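Local coordinates for protein pyruvate kinase (Pyrobaculum aerophilum, PDB 3QTG) that catalyses the last step of glycolysis, transfer of the phosphoryl group from phosphoenolpyruvate to ADP, giving pyruvate and ATP, with a divalent metal cation as cofactor, at residues V335-L338 against S339-M343; L35-F38 against L39-V42; L319-T322 against N323-A326. All coordinates share one frame; numbering follows the deposited sequence.

Contact 1 of 3, residues V335-L338 against S339-M343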
ATOM      1  N   VAL A 335      -6.048  32.990 -26.019  1.00 45.24           N
ATOM      2  CA  VAL A 335      -6.952  31.875 -25.686  1.00 44.98           C
ATOM      3  C   VAL A 335      -6.719  30.637 -26.542  1.00 45.83           C
ATOM      4  O   VAL A 335      -6.944  29.496 -26.095  1.00 45.71           O
ATOM      5  CB  VAL A 335      -8.461  32.267 -25.687  1.00 45.01           C
ATOM      6  CG1 VAL A 335      -8.741  33.338 -24.630  1.00 44.69           C
ATOM      7  CG2 VAL A 335      -8.952  32.697 -27.072  1.00 44.95           C
ATOM      8  N   SER A 336      -6.260  30.864 -27.771  1.00 46.42           N
ATOM      9  CA  SER A 336      -5.982  29.784 -28.696  1.00 46.99           C
ATOM     10  C   SER A 336      -4.774  28.988 -28.204  1.00 46.34           C
ATOM     11  O   SER A 336      -4.831  27.768 -28.140  1.00 46.59           O
ATOM     12  CB  SER A 336      -5.769  30.340 -30.105  1.00 48.06           C
ATOM     13  OG  SER A 336      -5.557  29.295 -31.036  1.00 51.21           O
ATOM     14  N   TRP A 337      -3.707  29.683 -27.814  1.00 46.20           N
ATOM     15  CA  TRP A 337      -2.528  29.040 -27.225  1.00 45.57           C
ATOM     16  C   TRP A 337      -2.778  28.372 -25.865  1.00 44.87           C
ATOM     17  O   TRP A 337      -2.232  27.300 -25.601  1.00 44.07           O
ATOM     18  CB  TRP A 337      -1.367  30.020 -27.137  1.00 45.98           C
ATOM     19  CG  TRP A 337      -0.520  29.980 -28.356  1.00 47.37           C
ATOM     20  CD1 TRP A 337      -0.534  30.866 -29.405  1.00 48.51           C
ATOM     21  CD2 TRP A 337       0.460  28.991 -28.681  1.00 47.71           C
ATOM     22  NE1 TRP A 337       0.381  30.492 -30.347  1.00 47.77           N
ATOM     23  CE2 TRP A 337       1.007  29.345 -29.936  1.00 48.27           C
ATOM     24  CE3 TRP A 337       0.940  27.846 -28.029  1.00 47.60           C
ATOM     25  CZ2 TRP A 337       2.014  28.593 -30.558  1.00 48.84           C
ATOM     26  CZ3 TRP A 337       1.937  27.090 -28.651  1.00 48.13           C
ATOM     27  CH2 TRP A 337       2.462  27.470 -29.904  1.00 49.41           C
ATOM     28  N   LEU A 338      -3.607  28.994 -25.020  1.00 44.34           N
ATOM     29  CA  LEU A 338      -4.040  28.366 -23.759  1.00 44.17           C
ATOM     30  C   LEU A 338      -4.647  26.967 -23.975  1.00 44.75           C
ATOM     31  O   LEU A 338      -4.217  25.974 -23.371  1.00 44.24           O
ATOM     32  CB  LEU A 338      -5.044  29.254 -23.015  1.00 43.23           C
ATOM     33  CG  LEU A 338      -5.414  28.688 -21.639  1.00 42.92           C
ATOM     34  CD1 LEU A 338      -4.145  28.389 -20.775  1.00 41.55           C
ATOM     35  CD2 LEU A 338      -6.388  29.603 -20.893  1.00 42.86           C
ATOM     36  N   SER A 339      -5.636  26.920 -24.859  1.00 45.35           N
ATOM     37  CA  SER A 339      -6.405  25.720 -25.168  1.00 45.74           C
ATOM     38  C   SER A 339      -5.553  24.636 -25.825  1.00 46.24           C
ATOM     39  O   SER A 339      -5.689  23.447 -25.514  1.00 46.25           O
ATOM     40  CB  SER A 339      -7.568  26.117 -26.085  1.00 45.77           C
ATOM     41  OG  SER A 339      -8.551  25.120 -26.119  1.00 46.04           O
ATOM     42  N   ARG A 340      -4.681  25.063 -26.735  1.00 46.72           N
ATOM     43  CA  ARG A 340      -3.742  24.185 -27.418  1.00 47.32           C
ATOM     44  C   ARG A 340      -2.773  23.507 -26.429  1.00 46.94           C
ATOM     45  O   ARG A 340      -2.585  22.296 -26.486  1.00 47.18           O
ATOM     46  CB  ARG A 340      -2.965  25.000 -28.450  1.00 47.91           C
ATOM     47  CG  ARG A 340      -2.106  24.188 -29.390  1.00 50.93           C
ATOM     48  CD  ARG A 340      -1.257  25.112 -30.273  1.00 58.13           C
ATOM     49  NE  ARG A 340      -1.960  26.348 -30.650  1.00 61.56           N
ATOM     50  CZ  ARG A 340      -1.659  27.091 -31.715  1.00 64.97           C
ATOM     51  NH1 ARG A 340      -0.664  26.718 -32.522  1.00 66.37           N
ATOM     52  NH2 ARG A 340      -2.354  28.202 -31.982  1.00 64.38           N
ATOM     53  N   ILE A 341      -2.166  24.289 -25.532  1.00 46.11           N
ATOM     54  CA  ILE A 341      -1.268  23.744 -24.487  1.00 45.38           C
ATOM     55  C   ILE A 341      -1.970  22.718 -23.609  1.00 45.48           C
ATOM     56  O   ILE A 341      -1.390  21.692 -23.269  1.00 45.41           O
ATOM     57  CB  ILE A 341      -0.654  24.849 -23.575  1.00 45.11           C
ATOM     58  CG1 ILE A 341       0.270  25.775 -24.389  1.00 44.61           C
ATOM     59  CG2 ILE A 341       0.110  24.203 -22.360  1.00 44.89           C
ATOM     60  CD1 ILE A 341       0.556  27.128 -23.737  1.00 43.54           C
ATOM     61  N   LEU A 342      -3.216  23.007 -23.243  1.00 45.90           N
ATOM     62  CA  LEU A 342      -3.996  22.138 -22.366  1.00 46.66           C
ATOM     63  C   LEU A 342      -4.273  20.776 -23.001  1.00 48.11           C
ATOM     64  O   LEU A 342      -4.271  19.742 -22.315  1.00 47.99           O
ATOM     65  CB  LEU A 342      -5.302  22.824 -21.920  1.00 45.82           C
ATOM     66  CG  LEU A 342      -5.117  24.059 -21.023  1.00 45.37           C
ATOM     67  CD1 LEU A 342      -6.449  24.679 -20.580  1.00 42.90           C
ATOM     68  CD2 LEU A 342      -4.242  23.747 -19.831  1.00 43.73           C
ATOM     69  N   MET A 343      -4.495  20.779 -24.315  1.00 49.49           N
ATOM     70  CA  MET A 343      -4.726  19.545 -25.055  1.00 51.56           C
ATOM     71  C   MET A 343      -3.525  18.609 -24.997  1.00 51.07           C
ATOM     72  O   MET A 343      -3.651  17.419 -25.249  1.00 51.86           O
ATOM     73  CB  MET A 343      -5.135  19.844 -26.504  1.00 52.17           C
ATOM     74  CG  MET A 343      -6.514  20.487 -26.585  1.00 52.47           C
ATOM     75  SD  MET A 343      -7.107  20.786 -28.260  1.00 56.06           S
ATOM     76  CE  MET A 343      -8.763  21.418 -27.905  1.00 55.16           C
TER
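Arg340 leaves the helix with CG anti to its backbone N (chi1 -171°), runs extended through CG and then bends at chi3 (-36°), which lays its guanidinium back over Trp337, one turn earlier. The two flat groups are almost parallel, their planes 6° apart, and the guanidinium carbon CZ stands 4.1 Å from the centroid of the six-membered ring of Trp337, above its face: a stacked cation-pi pair. Arg340 CD lies over the same ring as a CH-pi partner, while NH1 comes closest to CZ2 of Trp337, at 3.8 Å. At the guanidinium edge, NH2 of Arg340 passes 3.5 Å from OG of Ser336. Ile341 CG1 meets Trp337 at the ring edge instead, 4.2 Å from CE3.

All of this decorates helix 331-343, which follows the eighth strand of the TIM barrel. Regular i to i+4 bonds run through it, such as Ile341 N to Trp337 O at 3.0 Å. On one face of the helix Leu338 CG lies 4.3 Å from Leu342 CD1, and both side chains pack on Leu319 of strand 318-321. Ser339 OG is hydrogen-bonded to Arg19 NH1 in the first barrel strand. The stacked pair lies at a subunit boundary, where Trp337 packs on Leu263 and Arg340 on Asp264 of a neighbouring subunit.

Contact 2 of 3, residues L35-F38 against L39-V42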
ATOM      1  N   LEU A  35     -15.216  37.453 -32.258  1.00 61.36           N
ATOM      2  CA  LEU A  35     -15.790  37.186 -30.944  1.00 60.25           C
ATOM      3  C   LEU A  35     -16.233  35.728 -30.805  1.00 59.65           C
ATOM      4  O   LEU A  35     -15.962  35.089 -29.784  1.00 59.03           O
ATOM      5  CB  LEU A  35     -16.950  38.142 -30.646  1.00 60.62           C
ATOM      6  CG  LEU A  35     -17.553  38.073 -29.234  1.00 60.28           C
ATOM      7  CD1 LEU A  35     -16.535  38.456 -28.159  1.00 58.33           C
ATOM      8  CD2 LEU A  35     -18.814  38.938 -29.142  1.00 60.37           C
ATOM      9  N   ILE A  36     -16.893  35.203 -31.836  1.00 59.46           N
ATOM     10  CA  ILE A  36     -17.325  33.802 -31.844  1.00 58.84           C
ATOM     11  C   ILE A  36     -16.132  32.859 -31.638  1.00 58.07           C
ATOM     12  O   ILE A  36     -16.171  31.980 -30.774  1.00 57.94           O
ATOM     13  CB  ILE A  36     -18.086  33.425 -33.149  1.00 59.37           C
ATOM     14  CG1 ILE A  36     -19.449  34.130 -33.204  1.00 60.08           C
ATOM     15  CG2 ILE A  36     -18.250  31.909 -33.261  1.00 58.43           C
ATOM     16  CD1 ILE A  36     -20.223  33.902 -34.496  1.00 60.79           C
ATOM     17  N   LYS A  37     -15.080  33.055 -32.432  1.00 57.56           N
ATOM     18  CA  LYS A  37     -13.891  32.206 -32.374  1.00 56.66           C
ATOM     19  C   LYS A  37     -13.153  32.317 -31.027  1.00 54.77           C
ATOM     20  O   LYS A  37     -12.456  31.391 -30.627  1.00 54.34           O
ATOM     21  CB  LYS A  37     -12.951  32.498 -33.558  1.00 57.49           C
ATOM     22  CG  LYS A  37     -13.463  31.983 -34.909  1.00 59.78           C
ATOM     23  CD  LYS A  37     -13.479  30.440 -34.988  1.00 62.50           C
ATOM     24  CE  LYS A  37     -14.009  29.907 -36.350  1.00 62.99           C
ATOM     25  NZ  LYS A  37     -15.499  29.809 -36.418  1.00 63.66           N
ATOM     26  N   PHE A  38     -13.332  33.451 -30.349  1.00 53.01           N
ATOM     27  CA  PHE A  38     -12.750  33.710 -29.028  1.00 51.01           C
ATOM     28  C   PHE A  38     -13.505  32.954 -27.913  1.00 50.39           C
ATOM     29  O   PHE A  38     -12.889  32.279 -27.063  1.00 49.78           O
ATOM     30  CB  PHE A  38     -12.753  35.222 -28.757  1.00 49.89           C
ATOM     31  CG  PHE A  38     -12.158  35.611 -27.435  1.00 48.03           C
ATOM     32  CD1 PHE A  38     -10.789  35.802 -27.309  1.00 45.21           C
ATOM     33  CD2 PHE A  38     -12.968  35.807 -26.324  1.00 46.74           C
ATOM     34  CE1 PHE A  38     -10.223  36.164 -26.098  1.00 43.88           C
ATOM     35  CE2 PHE A  38     -12.413  36.170 -25.104  1.00 46.37           C
ATOM     36  CZ  PHE A  38     -11.028  36.352 -24.990  1.00 45.04           C
ATOM     37  N   LEU A  39     -14.833  33.061 -27.937  1.00 49.77           N
ATOM     38  CA  LEU A  39     -15.691  32.438 -26.936  1.00 49.01           C
ATOM     39  C   LEU A  39     -15.793  30.930 -27.109  1.00 48.93           C
ATOM     40  O   LEU A  39     -16.085  30.211 -26.149  1.00 49.05           O
ATOM     41  CB  LEU A  39     -17.078  33.095 -26.924  1.00 49.07           C
ATOM     42  CG  LEU A  39     -17.067  34.563 -26.470  1.00 48.24           C
ATOM     43  CD1 LEU A  39     -18.429  35.206 -26.586  1.00 50.13           C
ATOM     44  CD2 LEU A  39     -16.534  34.706 -25.041  1.00 47.17           C
ATOM     45  N   ASP A  40     -15.567  30.461 -28.339  1.00 48.88           N
ATOM     46  CA  ASP A  40     -15.465  29.032 -28.642  1.00 48.47           C
ATOM     47  C   ASP A  40     -14.297  28.383 -27.904  1.00 47.12           C
ATOM     48  O   ASP A  40     -14.239  27.166 -27.760  1.00 46.95           O
ATOM     49  CB  ASP A  40     -15.254  28.816 -30.142  1.00 49.07           C
ATOM     50  CG  ASP A  40     -16.555  28.869 -30.953  1.00 52.06           C
ATOM     51  OD1 ASP A  40     -17.673  29.019 -30.383  1.00 51.97           O
ATOM     52  OD2 ASP A  40     -16.438  28.756 -32.195  1.00 54.30           O
ATOM     53  N   LEU A  41     -13.363  29.208 -27.460  1.00 46.04           N
ATOM     54  CA  LEU A  41     -12.143  28.722 -26.848  1.00 45.15           C
ATOM     55  C   LEU A  41     -12.102  28.943 -25.340  1.00 44.03           C
ATOM     56  O   LEU A  41     -11.068  28.695 -24.711  1.00 44.25           O
ATOM     57  CB  LEU A  41     -10.906  29.344 -27.531  1.00 45.09           C
ATOM     58  CG  LEU A  41     -10.562  28.754 -28.906  1.00 45.62           C
ATOM     59  CD1 LEU A  41      -9.650  29.685 -29.721  1.00 44.76           C
ATOM     60  CD2 LEU A  41      -9.939  27.363 -28.784  1.00 44.82           C
ATOM     61  N   VAL A  42     -13.208  29.422 -24.770  1.00 43.56           N
ATOM     62  CA  VAL A  42     -13.291  29.644 -23.319  1.00 42.26           C
ATOM     63  C   VAL A  42     -14.441  28.859 -22.692  1.00 41.49           C
ATOM     64  O   VAL A  42     -15.386  28.446 -23.385  1.00 41.43           O
ATOM     65  CB  VAL A  42     -13.331  31.171 -22.915  1.00 42.95           C
ATOM     66  CG1 VAL A  42     -12.295  31.948 -23.687  1.00 42.61           C
ATOM     67  CG2 VAL A  42     -14.742  31.802 -23.125  1.00 41.99           C
TER
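Leu35 and Leu39, one helical turn apart, meet through their branched ends, with CG of Leu35 4.0 Å from CD1 of Leu39. The other methyl of Leu39, CD2, turns to the ring of Phe38 and lies 3.9 Å from its CD2, so the Leu39 fork is shared between an aliphatic and an aromatic neighbour. Because its CG stands beside the backbone N (chi1 -66°), Leu39 folds back along the helix, bringing CG to 3.5 Å from the carbonyl oxygen of Leu35. Asp40 lies alongside Ile36 and points the same way, its OD2 3.8 Å from CG2 of that residue. Lys37 NZ remains 4.5 Å from Asp40 OD2, an attraction of opposite charges too long for a salt bridge. Val42 CG1 reaches back to within 3.4 Å of Phe38 O.

Backbone bonds set the spacing of the residues that carry these side chains. Leu39 N donates to Leu35 O, and the next bond, from Asp40 N to Ile36 O, measures 2.9 Å. Leu41 N then turns to Phe38 O at 3.1 Å, approaching from above the carbonyl plane, 61° out of it, as the spacing tightens from i+4 to i+3.

Farther out, Asp40 OD1 is hydrogen-bonded to Tyr67 OH, and Arg73 takes the carbonyl oxygens of Leu39 and Val42 with its two terminal nitrogens. Phe38 packs on Pro331 and Val335 of helix 331-343. The whole is a helix C-terminus unwinding through a type I beta turn, Leu39 to Val42, into barrel strand 44-48, which carries Arg46, a probable substrate-binding residue.

Contact 3 of 3, residues L319-T322 against N323-A326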
ATOM      1  N   LEU A 319      -7.710  27.825 -15.406  1.00 33.67           N
ATOM      2  CA  LEU A 319      -6.661  28.833 -15.591  1.00 34.69           C
ATOM      3  C   LEU A 319      -7.306  30.100 -16.144  1.00 35.30           C
ATOM      4  O   LEU A 319      -8.109  30.044 -17.081  1.00 35.59           O
ATOM      5  CB  LEU A 319      -5.535  28.347 -16.525  1.00 33.98           C
ATOM      6  CG  LEU A 319      -4.771  27.045 -16.162  1.00 36.47           C
ATOM      7  CD1 LEU A 319      -3.930  26.554 -17.324  1.00 38.03           C
ATOM      8  CD2 LEU A 319      -3.881  27.190 -14.933  1.00 36.32           C
ATOM      9  N   TRP A 320      -6.975  31.239 -15.540  1.00 35.54           N
ATOM     10  CA  TRP A 320      -7.637  32.493 -15.864  1.00 36.16           C
ATOM     11  C   TRP A 320      -6.635  33.437 -16.514  1.00 36.77           C
ATOM     12  O   TRP A 320      -5.658  33.827 -15.896  1.00 36.18           O
ATOM     13  CB  TRP A 320      -8.166  33.142 -14.580  1.00 36.46           C
ATOM     14  CG  TRP A 320      -9.234  32.376 -13.834  1.00 35.87           C
ATOM     15  CD1 TRP A 320      -9.614  31.068 -14.015  1.00 35.31           C
ATOM     16  CD2 TRP A 320     -10.058  32.887 -12.779  1.00 36.32           C
ATOM     17  NE1 TRP A 320     -10.628  30.746 -13.145  1.00 36.57           N
ATOM     18  CE2 TRP A 320     -10.925  31.849 -12.381  1.00 35.82           C
ATOM     19  CE3 TRP A 320     -10.165  34.138 -12.149  1.00 36.55           C
ATOM     20  CZ2 TRP A 320     -11.880  32.013 -11.360  1.00 38.08           C
ATOM     21  CZ3 TRP A 320     -11.106  34.293 -11.131  1.00 37.17           C
ATOM     22  CH2 TRP A 320     -11.946  33.234 -10.742  1.00 35.22           C
ATOM     23  N   LEU A 321      -6.877  33.793 -17.764  1.00 38.28           N
ATOM     24  CA  LEU A 321      -6.125  34.865 -18.412  1.00 39.35           C
ATOM     25  C   LEU A 321      -6.688  36.213 -18.002  1.00 41.36           C
ATOM     26  O   LEU A 321      -7.910  36.386 -17.917  1.00 41.79           O
ATOM     27  CB  LEU A 321      -6.192  34.712 -19.933  1.00 39.66           C
ATOM     28  CG  LEU A 321      -5.718  33.384 -20.541  1.00 39.45           C
ATOM     29  CD1 LEU A 321      -5.760  33.413 -22.071  1.00 38.76           C
ATOM     30  CD2 LEU A 321      -4.324  33.019 -20.042  1.00 37.81           C
ATOM     31  N   THR A 322      -5.801  37.176 -17.747  1.00 43.20           N
ATOM     32  CA  THR A 322      -6.239  38.509 -17.357  1.00 45.09           C
ATOM     33  C   THR A 322      -5.877  39.550 -18.422  1.00 45.76           C
ATOM     34  O   THR A 322      -6.624  39.698 -19.389  1.00 45.95           O
ATOM     35  CB  THR A 322      -5.798  38.870 -15.914  1.00 45.07           C
ATOM     36  OG1 THR A 322      -4.392  38.650 -15.770  1.00 46.88           O
ATOM     37  CG2 THR A 322      -6.531  37.970 -14.916  1.00 45.26           C
ATOM     38  N   ASN A 323      -4.745  40.242 -18.260  1.00 47.20           N
ATOM     39  CA  ASN A 323      -4.292  41.273 -19.217  1.00 47.81           C
ATOM     40  C   ASN A 323      -4.132  40.777 -20.633  1.00 48.38           C
ATOM     41  O   ASN A 323      -4.383  41.532 -21.590  1.00 48.52           O
ATOM     42  CB  ASN A 323      -2.960  41.843 -18.786  1.00 48.49           C
ATOM     43  CG  ASN A 323      -2.963  42.304 -17.353  1.00 51.13           C
ATOM     44  OD1 ASN A 323      -2.181  41.804 -16.539  1.00 55.51           O
ATOM     45  ND2 ASN A 323      -3.839  43.252 -17.026  1.00 50.32           N
ATOM     46  N   GLU A 324      -3.695  39.516 -20.751  1.00 47.84           N
ATOM     47  CA  GLU A 324      -3.460  38.819 -22.019  1.00 48.38           C
ATOM     48  C   GLU A 324      -4.646  38.932 -22.960  1.00 48.78           C
ATOM     49  O   GLU A 324      -4.483  38.922 -24.184  1.00 49.68           O
ATOM     50  CB  GLU A 324      -3.196  37.312 -21.783  1.00 48.16           C
ATOM     51  CG  GLU A 324      -2.019  36.971 -20.893  1.00 48.59           C
ATOM     52  CD  GLU A 324      -2.388  36.727 -19.436  1.00 49.25           C
ATOM     53  OE1 GLU A 324      -3.324  37.382 -18.922  1.00 50.39           O
ATOM     54  OE2 GLU A 324      -1.726  35.881 -18.790  1.00 47.93           O
ATOM     55  N   THR A 325      -5.842  38.997 -22.389  1.00 48.51           N
ATOM     56  CA  THR A 325      -7.067  39.105 -23.178  1.00 48.68           C
ATOM     57  C   THR A 325      -7.788  40.447 -22.974  1.00 49.09           C
ATOM     58  O   THR A 325      -8.443  40.944 -23.887  1.00 49.68           O
ATOM     59  CB  THR A 325      -8.038  37.914 -22.903  1.00 48.73           C
ATOM     60  OG1 THR A 325      -8.475  37.943 -21.539  1.00 47.47           O
ATOM     61  CG2 THR A 325      -7.358  36.554 -23.207  1.00 47.40           C
ATOM     62  N   ALA A 326      -7.651  41.029 -21.784  1.00 48.85           N
ATOM     63  CA  ALA A 326      -8.363  42.252 -21.432  1.00 49.53           C
ATOM     64  C   ALA A 326      -7.853  43.468 -22.224  1.00 50.56           C
ATOM     65  O   ALA A 326      -8.650  44.222 -22.789  1.00 50.98           O
ATOM     66  CB  ALA A 326      -8.281  42.517 -19.929  1.00 48.58           C
TER
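Glu324 turns its carboxylate back onto the backbone of Thr322, where the eighth strand of the TIM barrel, 318-321, gives way to the short helix 323-326. OE1 accepts the bond from Thr322 N at 2.7 Å, on its syn side but 31° out of the carboxylate plane; the bend of the side chain at chi2 (96°) makes this return possible. The other oxygen, OE2, accepts from the backbone N of both Leu290 and Leu291, so the buried carboxylate is gripped by three amide donors, a setting that would probably favour its ionised form. With an alanine here both oxygens are gone, and the three amides would probably be left without their acceptor, the junction less firmly tied to the loop of Leu290 and Leu291.

Thr322 occupies the N-cap position, yet its side chain makes no capping bond. Its carbonyl oxygen serves two donors: Ala326 N, at 2.9 Å and in the carbonyl plane, and Thr325 N, at 3.2 Å and well above that plane. The hydroxyl of Thr325 is satisfied by Thr22 O in the first strand, and Thr22 OG1 in turn bonds Leu321 O, joining the last and first strands of the barrel. The Thr322 side chain approaches those of Arg46 and Thr288, nearest side-chain atoms about 3 Å and about 4 Å apart; both are inferred to bind substrate, consistent with the turn lying beside the substrate site. On the apolar side, Leu321 and Thr325 cross at about a right angle, with CD1 of Leu321 3.7 Å from CG2 of Thr325.

How the contacts relate
From the N terminus, contact 2 (35-42) comes first, ending the helix that follows the first barrel strand and turning the chain toward strand 44-48. Contact 3 (319-326) carries the eighth strand into a short helix, and contact 1 (335-343) follows on the next helix. Each is a local turn of continuous chain; they run in series, and none nests in or crosses another. In space they converge where the barrel closes. Helix 331-343 packs against both of the others through Val335, whose CG1 touches Phe38 CE1 at 3.5 Å and Thr325 CG2 at 3.8 Å. Phe38 CZ also reaches Thr325 CB, so the barrel's first and last beta-alpha units pack together.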